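Local coordinates for geranylgeranyl pyrophosphate synthase (Corynebacterium glutamicum, PDB 3LK5), which probably condenses allylic diphosphates with isopentenyl diphosphate in a magnesium-dependent reaction, as a member of the farnesyl/geranylgeranyl diphosphate synthase family of isoprenoid biosynthesis, at residues A[28-33]-A[53-58]; A[98-103]-A[157-162]. All coordinates share one frame; numbering follows the deposited sequence.

Interaction 1 of 2, residues A[28-33]-A[53-58]; sequences RLTQFL and HLRSFV
Leu33 and Arg55 run past each other in opposite directions, with Leu33 CB 3.7 Å from Arg55 NH1 and Leu33 CD1 3.9 Å from Arg55 CG. The arginine thus offers its aliphatic stem to the leucine's branch. Its chain is extended from CG to NE and starts with CG anti to the backbone N (chi1 178°), which carries the guanidinium across to helix 21-43, where Thr30 CG2 approaches Arg55 NH2 at 3.7 Å, oblique to the guanidinium plane. One turn along, Leu29 CD1 meets Val58 CG1 at 3.8 Å, the two side chains crossing at about a right angle, and Leu33 CD1 adds a looser touch on Val58 CG1 at 4.2 Å. These residues join the two arms of an antiparallel helical hairpin in an all-helical prenyl diphosphate synthase: the segment axes lie at 170° and stay 10.9 Å apart, a wide spacing bridged mainly by side chains. Arg55 NH1 reaches across to a salt bridge with Asp34 OD1 of helix 21-43, whereas Thr30 OG1 hydrogen-bonds back to Arg26 O in the preceding turn of its own helix. Leu59 continues the apolar strip against Leu29, Thr30 and Leu33, while Leu29 also rests on Phe99 of helix 87-111.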
loop_
_atom_site.group_PDB
_atom_site.type_symbol
_atom_site.label_atom_id
_atom_site.label_comp_id
_atom_site.label_asym_id
_atom_site.label_seq_id
_atom_site.Cartn_x
_atom_site.Cartn_y
_atom_site.Cartn_z
ATOM N N ARG A 28 -21.409 4.145 -1.217
ATOM C CA ARG A 28 -20.306 4.946 -0.641
ATOM C C ARG A 28 -19.043 4.869 -1.519
ATOM O O ARG A 28 -18.356 5.876 -1.721
ATOM C CB ARG A 28 -19.966 4.470 0.799
ATOM C CG ARG A 28 -21.175 4.440 1.787
ATOM C CD ARG A 28 -22.026 5.735 1.769
ATOM N NE ARG A 28 -21.274 6.963 2.025
ATOM C CZ ARG A 28 -21.803 8.184 1.944
ATOM N NH1 ARG A 28 -23.095 8.330 1.609
ATOM N NH2 ARG A 28 -21.062 9.254 2.188
ATOM N N LEU A 29 -18.730 3.667 -2.000
ATOM C CA LEU A 29 -17.556 3.460 -2.831
ATOM C C LEU A 29 -17.714 4.204 -4.142
ATOM O O LEU A 29 -16.733 4.775 -4.648
ATOM C CB LEU A 29 -17.300 1.969 -3.119
ATOM C CG LEU A 29 -16.925 1.140 -1.865
ATOM C CD1 LEU A 29 -17.030 -0.327 -2.243
ATOM C CD2 LEU A 29 -15.467 1.557 -1.374
ATOM N N THR A 30 -18.932 4.190 -4.707
ATOM C CA THR A 30 -19.205 4.969 -5.930
ATOM C C THR A 30 -18.921 6.435 -5.745
ATOM O O THR A 30 -18.251 7.067 -6.594
ATOM C CB THR A 30 -20.681 4.762 -6.439
ATOM O OG1 THR A 30 -20.885 3.371 -6.676
ATOM C CG2 THR A 30 -20.892 5.532 -7.742
ATOM N N GLN A 31 -19.420 7.004 -4.652
ATOM C CA GLN A 31 -19.200 8.414 -4.393
ATOM C C GLN A 31 -17.709 8.760 -4.277
ATOM O O GLN A 31 -17.240 9.793 -4.799
ATOM C CB GLN A 31 -19.949 8.856 -3.136
ATOM C CG GLN A 31 -21.435 8.609 -3.317
ATOM C CD GLN A 31 -22.308 9.503 -2.473
ATOM O OE1 GLN A 31 -23.526 9.287 -2.408
ATOM N NE2 GLN A 31 -21.715 10.504 -1.809
ATOM N N PHE A 32 -16.975 7.874 -3.616
ATOM C CA PHE A 32 -15.544 8.132 -3.409
ATOM C C PHE A 32 -14.799 8.094 -4.750
ATOM O O PHE A 32 -13.975 8.981 -5.052
ATOM C CB PHE A 32 -14.969 7.089 -2.420
ATOM C CG PHE A 32 -13.477 7.265 -2.180
ATOM C CD1 PHE A 32 -12.545 6.648 -3.009
ATOM C CD2 PHE A 32 -13.030 8.074 -1.137
ATOM C CE1 PHE A 32 -11.141 6.842 -2.809
ATOM C CE2 PHE A 32 -11.630 8.277 -0.900
ATOM C CZ PHE A 32 -10.687 7.653 -1.731
ATOM N N LEU A 33 -15.052 7.042 -5.532
ATOM C CA LEU A 33 -14.425 6.861 -6.838
ATOM C C LEU A 33 -14.748 7.994 -7.810
ATOM O O LEU A 33 -13.844 8.510 -8.513
ATOM C CB LEU A 33 -14.754 5.494 -7.433
ATOM C CG LEU A 33 -14.038 4.369 -6.648
ATOM C CD1 LEU A 33 -14.707 2.982 -6.941
ATOM C CD2 LEU A 33 -12.558 4.315 -7.018
ATOM N N HIS A 53 -10.411 0.368 -14.412
ATOM C CA HIS A 53 -10.320 -1.065 -14.148
ATOM C C HIS A 53 -10.412 -1.359 -12.666
ATOM O O HIS A 53 -11.068 -2.338 -12.245
ATOM C CB HIS A 53 -9.019 -1.630 -14.734
ATOM C CG HIS A 53 -9.025 -1.701 -16.230
ATOM N ND1 HIS A 53 -10.033 -2.328 -16.932
ATOM C CD2 HIS A 53 -8.155 -1.234 -17.160
ATOM C CE1 HIS A 53 -9.789 -2.234 -18.233
ATOM N NE2 HIS A 53 -8.654 -1.579 -18.395
ATOM N N LEU A 54 -9.770 -0.513 -11.853
ATOM C CA LEU A 54 -9.857 -0.684 -10.408
ATOM C C LEU A 54 -11.301 -0.433 -9.946
ATOM O O LEU A 54 -11.829 -1.164 -9.104
ATOM C CB LEU A 54 -8.847 0.272 -9.692
ATOM C CG LEU A 54 -8.945 0.324 -8.162
ATOM C CD1 LEU A 54 -8.710 -1.048 -7.551
ATOM C CD2 LEU A 54 -7.976 1.374 -7.546
ATOM N N ARG A 55 -11.914 0.611 -10.501
ATOM C CA ARG A 55 -13.301 0.972 -10.193
ATOM C C ARG A 55 -14.251 -0.190 -10.464
ATOM O O ARG A 55 -15.076 -0.531 -9.595
ATOM C CB ARG A 55 -13.736 2.189 -10.999
ATOM C CG ARG A 55 -15.197 2.577 -10.746
ATOM C CD ARG A 55 -15.681 3.637 -11.727
ATOM N NE ARG A 55 -17.093 3.972 -11.485
ATOM C CZ ARG A 55 -17.495 5.104 -10.910
ATOM N NH1 ARG A 55 -16.614 6.033 -10.546
ATOM N NH2 ARG A 55 -18.788 5.324 -10.724
ATOM N N SER A 56 -14.155 -0.795 -11.658
ATOM C CA SER A 56 -14.971 -1.967 -11.972
ATOM C C SER A 56 -14.760 -3.089 -10.973
ATOM O O SER A 56 -15.727 -3.742 -10.540
ATOM C CB SER A 56 -14.708 -2.499 -13.388
ATOM O OG SER A 56 -15.036 -1.505 -14.329
ATOM N N PHE A 57 -13.502 -3.332 -10.615
ATOM C CA PHE A 57 -13.189 -4.430 -9.715
ATOM C C PHE A 57 -13.808 -4.216 -8.321
ATOM O O PHE A 57 -14.374 -5.139 -7.731
ATOM C CB PHE A 57 -11.667 -4.606 -9.630
ATOM C CG PHE A 57 -11.219 -5.769 -8.805
ATOM C CD1 PHE A 57 -11.329 -7.083 -9.295
ATOM C CD2 PHE A 57 -10.659 -5.567 -7.551
ATOM C CE1 PHE A 57 -10.906 -8.177 -8.526
ATOM C CE2 PHE A 57 -10.243 -6.644 -6.764
ATOM C CZ PHE A 57 -10.350 -7.957 -7.249
ATOM N N VAL A 58 -13.725 -2.981 -7.828
ATOM C CA VAL A 58 -14.189 -2.632 -6.476
ATOM C C VAL A 58 -15.728 -2.622 -6.449
ATOM O O VAL A 58 -16.372 -3.097 -5.491
ATOM C CB VAL A 58 -13.631 -1.204 -6.095
ATOM C CG1 VAL A 58 -14.305 -0.642 -4.843
ATOM C CG2 VAL A 58 -12.109 -1.283 -5.883
#

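Interaction 2 of 2, residues A[98-103]-A[157-162]; sequences EFIQAC and VWAEDM
Phe99 is met by selenium at its rim and by a methylene over its face. Met162 is modelled as selenomethionine, so SE stands where methionine has sulfur; it lies 3.8 Å from Phe99 CE2, and the 83° offset from the ring normal places it at the edge, a Met-aromatic contact in which the two side chains cross at about a right angle. Met162 is extended beyond CG, and its CG lies anti to the backbone N (chi1 -171°), a course that takes the selenium out to the ring. Over the face, Trp158 CB stands 4.2 Å from the Phe99 centroid and 3° off the normal, so this CH-pi contact is centred almost exactly. The indole itself is not stacked: Phe99 CE1 comes to its edge, near the indole plane, 4.2 Å from Trp158 CE3.

Ala159 marks the close passage of the backbones. Ala159 CA is 4.9 Å from Phe99 CA. Its small CB touches both Phe99 CB (3.6 Å) and Ile100 CG1 (3.5 Å). The short side chain is compatible with nearly antiparallel segment axes only 8.1 Å apart.

Further out, Phe32 of helix 21-43 meets both aromatic rings, edge-to-face in the case of Trp158, and Ile100 packs on Trp180 and Met183 of helix 170-199. Trp158 NE1 bonds across the dimer to Thr185 OG1 of the second subunit, while Asp161 forms salt bridges to Arg177 and Arg184 of that subunit. The Ile100 and Asp108 side chains are about 10 Å apart. Helix 87-111 leads at its C-terminal end into Asp108 and Asp112, which bind magnesium in a structure of this protein, though no metal is bound in this chain; they belong to the first DDxxD motif of the all-helical prenyl diphosphate synthase fold.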
loop_
_atom_site.group_PDB
_atom_site.type_symbol
_atom_site.label_atom_id
_atom_site.label_comp_id
_atom_site.label_asym_id
_atom_site.label_seq_id
_atom_site.Cartn_x
_atom_site.Cartn_y
_atom_site.Cartn_z
ATOM N N GLU A 98 -13.267 -2.098 1.935
ATOM C CA GLU A 98 -13.271 -2.695 0.591
ATOM C C GLU A 98 -12.025 -2.338 -0.226
ATOM O O GLU A 98 -11.599 -3.117 -1.090
ATOM C CB GLU A 98 -14.504 -2.249 -0.195
ATOM C CG GLU A 98 -15.774 -2.862 0.379
ATOM C CD GLU A 98 -15.679 -4.421 0.394
ATOM O OE1 GLU A 98 -15.480 -5.051 -0.675
ATOM O OE2 GLU A 98 -15.718 -5.007 1.471
ATOM N N PHE A 99 -11.462 -1.155 0.013
ATOM C CA PHE A 99 -10.207 -0.828 -0.698
ATOM C C PHE A 99 -9.013 -1.634 -0.198
ATOM O O PHE A 99 -8.127 -1.997 -0.980
ATOM C CB PHE A 99 -9.934 0.672 -0.638
ATOM C CG PHE A 99 -10.691 1.464 -1.639
ATOM C CD1 PHE A 99 -10.493 1.258 -3.004
ATOM C CD2 PHE A 99 -11.558 2.461 -1.228
ATOM C CE1 PHE A 99 -11.160 2.032 -3.953
ATOM C CE2 PHE A 99 -12.232 3.239 -2.164
ATOM C CZ PHE A 99 -12.026 3.004 -3.540
ATOM N N ILE A 100 -8.976 -1.913 1.101
ATOM C CA ILE A 100 -7.937 -2.797 1.636
ATOM C C ILE A 100 -8.104 -4.141 0.965
ATOM O O ILE A 100 -7.127 -4.731 0.488
ATOM C CB ILE A 100 -8.027 -2.963 3.154
ATOM C CG1 ILE A 100 -7.869 -1.587 3.810
ATOM C CG2 ILE A 100 -6.882 -3.921 3.659
ATOM C CD1 ILE A 100 -7.860 -1.649 5.342
ATOM N N GLN A 101 -9.348 -4.621 0.921
ATOM C CA GLN A 101 -9.578 -5.945 0.326
ATOM C C GLN A 101 -9.257 -5.971 -1.164
ATOM O O GLN A 101 -8.784 -7.003 -1.679
ATOM C CB GLN A 101 -11.036 -6.375 0.580
ATOM C CG GLN A 101 -11.467 -7.674 -0.123
ATOM C CD GLN A 101 -10.848 -8.941 0.443
ATOM O OE1 GLN A 101 -9.878 -8.933 1.235
ATOM N NE2 GLN A 101 -11.413 -10.072 0.021
ATOM N N ALA A 102 -9.563 -4.878 -1.869
ATOM C CA ALA A 102 -9.224 -4.814 -3.287
ATOM C C ALA A 102 -7.713 -4.978 -3.454
ATOM O O ALA A 102 -7.264 -5.743 -4.324
ATOM C CB ALA A 102 -9.689 -3.533 -3.918
ATOM N N CYS A 103 -6.923 -4.259 -2.644
ATOM C CA CYS A 103 -5.455 -4.393 -2.737
ATOM C C CYS A 103 -5.040 -5.829 -2.447
ATOM O O CYS A 103 -4.216 -6.400 -3.164
ATOM C CB CYS A 103 -4.737 -3.463 -1.751
ATOM S SG CYS A 103 -2.894 -3.584 -1.871
ATOM N N VAL A 157 -3.781 3.212 -0.644
ATOM C CA VAL A 157 -3.754 4.626 -0.257
ATOM C C VAL A 157 -5.170 5.218 -0.191
ATOM O O VAL A 157 -5.469 6.010 0.699
ATOM C CB VAL A 157 -2.739 5.547 -1.084
ATOM C CG1 VAL A 157 -1.307 4.991 -0.983
ATOM C CG2 VAL A 157 -3.138 5.748 -2.460
ATOM N N TRP A 158 -6.046 4.761 -1.059
ATOM C CA TRP A 158 -7.425 5.279 -1.012
ATOM C C TRP A 158 -8.232 4.716 0.175
ATOM O O TRP A 158 -9.153 5.379 0.642
ATOM C CB TRP A 158 -8.139 4.984 -2.341
ATOM C CG TRP A 158 -7.674 5.965 -3.406
ATOM C CD1 TRP A 158 -6.862 7.069 -3.231
ATOM C CD2 TRP A 158 -8.047 5.950 -4.784
ATOM N NE1 TRP A 158 -6.664 7.714 -4.468
ATOM C CE2 TRP A 158 -7.410 7.046 -5.412
ATOM C CE3 TRP A 158 -8.847 5.080 -5.560
ATOM C CZ2 TRP A 158 -7.556 7.307 -6.779
ATOM C CZ3 TRP A 158 -8.982 5.330 -6.927
ATOM C CH2 TRP A 158 -8.346 6.439 -7.516
ATOM N N ALA A 159 -7.921 3.493 0.608
ATOM C CA ALA A 159 -8.532 2.986 1.870
ATOM C C ALA A 159 -8.235 3.971 2.988
ATOM O O ALA A 159 -9.130 4.364 3.775
ATOM C CB ALA A 159 -8.012 1.580 2.241
ATOM N N GLU A 160 -6.960 4.379 3.085
ATOM C CA GLU A 160 -6.555 5.286 4.156
ATOM C C GLU A 160 -7.258 6.620 3.974
ATOM O O GLU A 160 -7.722 7.185 4.942
ATOM C CB GLU A 160 -5.014 5.535 4.168
ATOM C CG GLU A 160 -4.237 4.232 4.015
ATOM C CD GLU A 160 -4.004 3.423 5.322
ATOM O OE1 GLU A 160 -4.535 3.914 6.411
ATOM O OE2 GLU A 160 -3.244 2.331 5.224
ATOM N N ASP A 161 -7.244 7.169 2.748
ATOM C CA ASP A 161 -7.898 8.487 2.502
ATOM C C ASP A 161 -9.381 8.405 2.852
ATOM O O ASP A 161 -9.945 9.358 3.379
ATOM C CB ASP A 161 -7.805 8.857 1.021
ATOM C CG ASP A 161 -6.373 9.249 0.597
ATOM O OD1 ASP A 161 -5.520 9.585 1.450
ATOM O OD2 ASP A 161 -6.101 9.184 -0.604
HETATM N N MSE A 162 -10.027 7.327 2.450
HETATM C CA MSE A 162 -11.487 7.231 2.641
HETATM C C MSE A 162 -11.817 7.264 4.118
HETATM O O MSE A 162 -12.803 7.910 4.519
HETATM C CB MSE A 162 -12.052 5.954 1.991
HETATM C CG MSE A 162 -13.604 5.952 1.986
HETATM SE SE MSE A 162 -14.212 4.553 0.777
HETATM C CE MSE A 162 -16.210 4.867 0.912
#

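Overall arrangement
The two contacts, whose centres are 10 Å apart, are both antiparallel helix pairings but hold different elements: interaction 1 joins helices 21-43 and 45-59, close in sequence, whereas interaction 2 joins the more distant helices 87-111 and 144-164. All touching residues of interaction 2 are buried, and its chemistry is aromatic, aliphatic and Met-aromatic; interaction 1, about 19 Å from the chain centre against 14 Å (centre to centre), mixes buried aliphatics with the partly exposed Thr30 and Arg55. Phe32 links them, its CD1 reaching 3.5 Å from Phe99 CE2. Surroundings differ too: the second subunit borders segments 98-103 and 157-162, but touches neither segment of interaction 1.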